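Cysteine synthase 3 (Entamoeba histolytica, PDB 6KR5) catalyses, as an O-acetylserine sulfhydrylase dependent on pyridoxal phosphate, the formation of cysteine from O-acetylserine and sulfide. Local coordinates at residues B[167-172]-B[198-203]; B[192-197]-B[243-248]. All blocks are in the same frame, centred on the assembly; numbering follows the deposited sequence.

Contact 1: residues B[167-172]-B[198-203]; sequences AAHVYT and IGVGEN
H169 meets the 198-203 helix through its CB: H169 CB lies 4.0 Å from G199 C and 3.9 Å from V200 CG2. The two backbones are closest here, the CA atoms of H169 and G199 being 5.2 Å apart, and G199 presents bare backbone to the H169 CB. The remaining van der Waals packing has two parts. V200 CG2 sits obliquely to the H169 imidazole and also touches T172, its distance to T172 CG2 being 3.9 Å; these two side chains meet at about a right angle. With V200 CG1 anti to the backbone N (chi1 176°), CG2, beside that N, is left as the methyl facing H169 and T172. One turn further along the other helix from G199, the amide of N203 meets V170 CG2, which is 3.7 Å from N203 ND2.

No hydrogen bond crosses the contact, and the two side-chain hydrogen bonds each stay within one segment. H169 ND1 and T172 OG1 share a hydrogen bond of 2.8 Å, which restrains the imidazole's rotation. N203 folds back on its own helix: its ND2 donates to G199 O at 2.8 Å, while its backbone N reaches the same oxygen from the opposite face of the carbonyl plane.

Beyond the two segments, V200 also touches I176, and Y171 packs on I6 of the second subunit. The arrangement is close helix-helix packing at a glycine, joining helix 169-179 to helix 195-207 beside the cofactor site, with the H169 side chain about 4 Å from PLP between nearest atoms.

Contact 2: residues B[192-197]-B[243-248]; sequences GTAGTV and TDIYKK. With PLP (pyridoxal-5'-phosphate), chain D.
The loop 192-194 turns into helix 195-207 with A194 at the N-cap in a positive-phi conformation (80°/3°), and the closest CA pair with the irregular segment 243-248 is A194 and Y246, 5.5 Å apart. A single hydrogen bond crosses: T243 OG1 donates to T193 O at 2.7 Å, from well above the carbonyl plane. T243 chi1 (69°) sets this hydroxyl between its own backbone N and carbonyl carbon, where it also accepts a weak bond from Y246 N. Aliphatic and aromatic carbons pack around this bond. I245 CB rests on T193 O at 3.5 Å. A194 CB meets the edge of the Y246 ring in its plane, 3.8 Å from Y246 CD1, and lies 4.1 Å from I245 CG2.

On the PLP side, T193 gives O2P its N and its OG1, the latter at 2.6 Å; OG1 also accepts from G195 N, forming an ST turn, and bonds N165. Backbone N atoms of G192 and A194 donate to O1P, and T196 N and OG1 to O3P. Together they bind all three terminal phosphate oxygens, the glycine- and threonine-rich phosphate-binding loop at a helix N terminus of the cysteine synthase family.

From the N terminus, the chain enters contact 1 at 167-172, on helix 169-179, then passes through strand 186-190 to 192-197, the first segment of contact 2. It runs directly on into 198-203, which closes the loop of contact 1, and after strand 212-218 reaches 243-248, which closes that of contact 2. The two loops therefore cross, and both use helix 195-207: contact 1 ties its body to helix 169-179, contact 2 its N-terminal approach to the loop before strand 253-257. Their centres lie about 11 Å apart. They also touch directly, through the salt bridge of E202 OE2 with K247 NZ at 2.9 Å and the packing of H169 on G195 and T196.

Contact 1: residues B[167-172]-B[198-203]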
loop_
_atom_site.group_PDB
_atom_site.type_symbol
_atom_site.label_atom_id
_atom_site.label_comp_id
_atom_site.label_asym_id
_atom_site.label_seq_id
_atom_site.Cartn_x
_atom_site.Cartn_y
_atom_site.Cartn_z
ATOM N N ALA B 167 -11.934 10.449 -17.180
ATOM C CA ALA B 167 -11.495 11.797 -16.827
ATOM C C ALA B 167 -10.563 11.823 -15.617
ATOM O O ALA B 167 -9.789 12.775 -15.465
ATOM C CB ALA B 167 -12.715 12.682 -16.567
ATOM N N ALA B 168 -10.627 10.813 -14.740
ATOM C CA ALA B 168 -9.691 10.763 -13.615
ATOM C C ALA B 168 -8.249 10.786 -14.085
ATOM O O ALA B 168 -7.347 11.226 -13.350
ATOM C CB ALA B 168 -9.935 9.511 -12.779
ATOM N N HIS B 169 -8.010 10.326 -15.304
ATOM C CA HIS B 169 -6.655 10.122 -15.775
ATOM C C HIS B 169 -6.069 11.360 -16.436
ATOM O O HIS B 169 -4.951 11.298 -16.967
ATOM C CB HIS B 169 -6.647 8.916 -16.695
ATOM C CG HIS B 169 -6.944 7.656 -15.957
ATOM N ND1 HIS B 169 -6.072 7.132 -15.027
ATOM C CD2 HIS B 169 -8.032 6.854 -15.953
ATOM C CE1 HIS B 169 -6.595 6.034 -14.512
ATOM N NE2 HIS B 169 -7.784 5.842 -15.057
ATOM N N VAL B 170 -6.784 12.487 -16.387
ATOM C CA VAL B 170 -6.118 13.761 -16.639
ATOM C C VAL B 170 -4.942 13.908 -15.685
ATOM O O VAL B 170 -3.845 14.323 -16.076
ATOM C CB VAL B 170 -7.113 14.928 -16.511
ATOM C CG1 VAL B 170 -6.392 16.262 -16.658
ATOM C CG2 VAL B 170 -8.204 14.801 -17.555
ATOM N N TYR B 171 -5.137 13.500 -14.431
ATOM C CA TYR B 171 -4.066 13.579 -13.446
ATOM C C TYR B 171 -2.975 12.551 -13.731
ATOM O O TYR B 171 -1.786 12.883 -13.735
ATOM C CB TYR B 171 -4.643 13.391 -12.043
ATOM C CG TYR B 171 -5.495 14.547 -11.567
ATOM C CD1 TYR B 171 -6.862 14.601 -11.845
ATOM C CD2 TYR B 171 -4.933 15.578 -10.819
ATOM C CE1 TYR B 171 -7.638 15.659 -11.399
ATOM C CE2 TYR B 171 -5.701 16.639 -10.372
ATOM C CZ TYR B 171 -7.049 16.672 -10.663
ATOM O OH TYR B 171 -7.805 17.729 -10.209
ATOM N N THR B 172 -3.360 11.295 -13.984
ATOM C CA THR B 172 -2.371 10.268 -14.300
ATOM C C THR B 172 -1.475 10.717 -15.445
ATOM O O THR B 172 -0.242 10.650 -15.355
ATOM C CB THR B 172 -3.076 8.954 -14.651
ATOM O OG1 THR B 172 -4.158 8.720 -13.739
ATOM C CG2 THR B 172 -2.097 7.774 -14.609
ATOM N N ILE B 198 -7.386 4.799 -22.450
ATOM C CA ILE B 198 -7.999 5.860 -23.243
ATOM C C ILE B 198 -7.739 7.221 -22.610
ATOM O O ILE B 198 -7.400 8.183 -23.304
ATOM C CB ILE B 198 -9.507 5.606 -23.427
ATOM C CG1 ILE B 198 -9.762 4.281 -24.162
ATOM C CG2 ILE B 198 -10.171 6.788 -24.159
ATOM C CD1 ILE B 198 -8.896 4.076 -25.405
ATOM N N GLY B 199 -7.895 7.325 -21.288
ATOM C CA GLY B 199 -7.680 8.604 -20.629
ATOM C C GLY B 199 -6.235 9.060 -20.689
ATOM O O GLY B 199 -5.946 10.215 -21.023
ATOM N N VAL B 200 -5.302 8.174 -20.336
ATOM C CA VAL B 200 -3.897 8.558 -20.415
ATOM C C VAL B 200 -3.488 8.752 -21.867
ATOM O O VAL B 200 -2.780 9.709 -22.202
ATOM C CB VAL B 200 -3.002 7.521 -19.711
ATOM C CG1 VAL B 200 -1.524 7.883 -19.891
ATOM C CG2 VAL B 200 -3.343 7.445 -18.242
ATOM N N GLY B 201 -3.932 7.857 -22.753
ATOM C CA GLY B 201 -3.552 7.967 -24.151
ATOM C C GLY B 201 -4.040 9.259 -24.780
ATOM O O GLY B 201 -3.277 9.966 -25.444
ATOM N N GLU B 202 -5.312 9.601 -24.556
ATOM C CA GLU B 202 -5.844 10.832 -25.140
ATOM C C GLU B 202 -5.126 12.057 -24.595
ATOM O O GLU B 202 -4.811 12.990 -25.347
ATOM C CB GLU B 202 -7.347 10.939 -24.886
ATOM C CG GLU B 202 -8.191 10.026 -25.763
ATOM C CD GLU B 202 -9.680 10.238 -25.580
ATOM O OE1 GLU B 202 -10.105 10.581 -24.453
ATOM O OE2 GLU B 202 -10.432 10.050 -26.563
ATOM N N ASN B 203 -4.852 12.076 -23.288
ATOM C CA ASN B 203 -4.286 13.278 -22.692
ATOM C C ASN B 203 -2.799 13.417 -22.987
ATOM O O ASN B 203 -2.302 14.543 -23.101
ATOM C CB ASN B 203 -4.546 13.294 -21.188
ATOM C CG ASN B 203 -5.954 13.720 -20.853
ATOM O OD1 ASN B 203 -6.330 14.873 -21.065
ATOM N ND2 ASN B 203 -6.745 12.794 -20.328
#

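Contact 2: residues B[192-197]-B[243-248]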
loop_
_atom_site.group_PDB
_atom_site.type_symbol
_atom_site.label_atom_id
_atom_site.label_comp_id
_atom_site.label_asym_id
_atom_site.label_seq_id
_atom_site.Cartn_x
_atom_site.Cartn_y
_atom_site.Cartn_z
ATOM N N GLY B 192 -8.930 -3.011 -18.345
ATOM C CA GLY B 192 -10.114 -3.519 -17.679
ATOM C C GLY B 192 -11.325 -2.737 -18.143
ATOM O O GLY B 192 -12.043 -3.191 -19.049
ATOM N N THR B 193 -11.552 -1.558 -17.544
ATOM C CA THR B 193 -12.605 -0.664 -18.020
ATOM C C THR B 193 -12.185 0.095 -19.267
ATOM O O THR B 193 -13.054 0.610 -19.985
ATOM C CB THR B 193 -13.010 0.357 -16.948
ATOM O OG1 THR B 193 -11.938 1.286 -16.718
ATOM C CG2 THR B 193 -13.394 -0.337 -15.639
ATOM N N ALA B 194 -10.875 0.195 -19.510
ATOM C CA ALA B 194 -10.193 0.971 -20.548
ATOM C C ALA B 194 -10.076 2.441 -20.157
ATOM O O ALA B 194 -9.539 3.222 -20.938
ATOM C CB ALA B 194 -10.850 0.844 -21.937
ATOM N N GLY B 195 -10.518 2.841 -18.959
ATOM C CA GLY B 195 -10.350 4.229 -18.550
ATOM C C GLY B 195 -8.910 4.706 -18.597
ATOM O O GLY B 195 -8.635 5.838 -19.006
ATOM N N THR B 196 -7.973 3.854 -18.169
ATOM C CA THR B 196 -6.568 4.263 -18.131
ATOM C C THR B 196 -6.005 4.418 -19.534
ATOM O O THR B 196 -5.420 5.457 -19.863
ATOM C CB THR B 196 -5.724 3.267 -17.342
ATOM O OG1 THR B 196 -6.202 3.201 -15.993
ATOM C CG2 THR B 196 -4.283 3.725 -17.314
ATOM N N VAL B 197 -6.163 3.393 -20.376
ATOM C CA VAL B 197 -5.505 3.437 -21.679
ATOM C C VAL B 197 -6.071 4.581 -22.515
ATOM O O VAL B 197 -5.317 5.312 -23.173
ATOM C CB VAL B 197 -5.599 2.069 -22.389
ATOM C CG1 VAL B 197 -7.010 1.736 -22.857
ATOM C CG2 VAL B 197 -4.615 2.006 -23.574
ATOM N N THR B 243 -15.422 -2.478 -23.982
ATOM C CA THR B 243 -16.160 -1.592 -23.088
ATOM C C THR B 243 -16.585 -0.310 -23.797
ATOM O O THR B 243 -16.016 0.094 -24.818
ATOM C CB THR B 243 -15.318 -1.239 -21.861
ATOM O OG1 THR B 243 -14.224 -0.396 -22.249
ATOM C CG2 THR B 243 -14.790 -2.503 -21.196
ATOM N N ASP B 244 -17.597 0.349 -23.219
ATOM C CA ASP B 244 -18.094 1.598 -23.793
ATOM C C ASP B 244 -17.023 2.686 -23.796
ATOM O O ASP B 244 -17.047 3.577 -24.650
ATOM C CB ASP B 244 -19.332 2.073 -23.029
ATOM C CG ASP B 244 -20.588 1.302 -23.396
ATOM O OD1 ASP B 244 -20.601 0.628 -24.444
ATOM O OD2 ASP B 244 -21.575 1.381 -22.633
ATOM N N ILE B 245 -16.074 2.635 -22.854
ATOM C CA ILE B 245 -15.012 3.635 -22.803
ATOM C C ILE B 245 -13.995 3.427 -23.921
ATOM O O ILE B 245 -13.376 4.389 -24.398
ATOM C CB ILE B 245 -14.339 3.591 -21.415
ATOM C CG1 ILE B 245 -15.274 4.178 -20.365
ATOM C CG2 ILE B 245 -12.998 4.309 -21.425
ATOM C CD1 ILE B 245 -14.805 3.961 -18.916
ATOM N N TYR B 246 -13.774 2.180 -24.331
ATOM C CA TYR B 246 -12.730 1.888 -25.306
ATOM C C TYR B 246 -12.967 2.639 -26.613
ATOM O O TYR B 246 -14.078 2.635 -27.156
ATOM C CB TYR B 246 -12.660 0.386 -25.574
ATOM C CG TYR B 246 -11.388 -0.011 -26.284
ATOM C CD1 TYR B 246 -10.195 -0.124 -25.589
ATOM C CD2 TYR B 246 -11.374 -0.243 -27.655
ATOM C CE1 TYR B 246 -9.020 -0.481 -26.229
ATOM C CE2 TYR B 246 -10.204 -0.593 -28.303
ATOM C CZ TYR B 246 -9.035 -0.711 -27.583
ATOM O OH TYR B 246 -7.858 -1.058 -28.202
ATOM N N LYS B 247 -11.909 3.271 -27.118
ATOM C CA LYS B 247 -11.917 3.973 -28.405
ATOM C C LYS B 247 -10.734 3.447 -29.204
ATOM O O LYS B 247 -9.596 3.839 -28.939
ATOM C CB LYS B 247 -11.798 5.480 -28.229
ATOM C CG LYS B 247 -12.967 6.184 -27.633
ATOM C CD LYS B 247 -12.563 7.625 -27.334
ATOM C CE LYS B 247 -13.652 8.610 -27.691
ATOM N NZ LYS B 247 -13.192 10.009 -27.467
ATOM N N LYS B 248 -11.002 2.592 -30.196
ATOM C CA LYS B 248 -9.917 1.936 -30.918
ATOM C C LYS B 248 -8.977 2.935 -31.580
ATOM O O LYS B 248 -7.781 2.649 -31.732
ATOM C CB LYS B 248 -10.492 0.976 -31.962
ATOM C CG LYS B 248 -11.308 1.666 -33.039
ATOM C CD LYS B 248 -11.747 0.677 -34.105
ATOM C CE LYS B 248 -12.597 1.362 -35.166
ATOM N NZ LYS B 248 -13.746 2.099 -34.571
HETATM N N1 PLP D . -5.553 -4.066 -13.170
HETATM C C2 PLP D . -6.229 -3.875 -11.996
HETATM C C2A PLP D . -5.762 -4.610 -10.779
HETATM C C3 PLP D . -7.312 -3.016 -11.956
HETATM O O3 PLP D . -7.975 -2.844 -10.774
HETATM C C4 PLP D . -7.709 -2.345 -13.105
HETATM C C4A PLP D . -8.930 -1.497 -13.114
HETATM O O4A PLP D . -9.616 -1.387 -12.091
HETATM C C5 PLP D . -7.008 -2.544 -14.294
HETATM C C6 PLP D . -5.939 -3.410 -14.311
HETATM C C5A PLP D . -7.412 -1.885 -15.594
HETATM O O4P PLP D . -7.485 -0.487 -15.547
HETATM P P PLP D . -8.632 0.199 -16.429
HETATM O O1P PLP D . -8.533 -0.361 -17.836
HETATM O O2P PLP D . -9.952 -0.167 -15.813
HETATM O O3P PLP D . -8.375 1.663 -16.392
#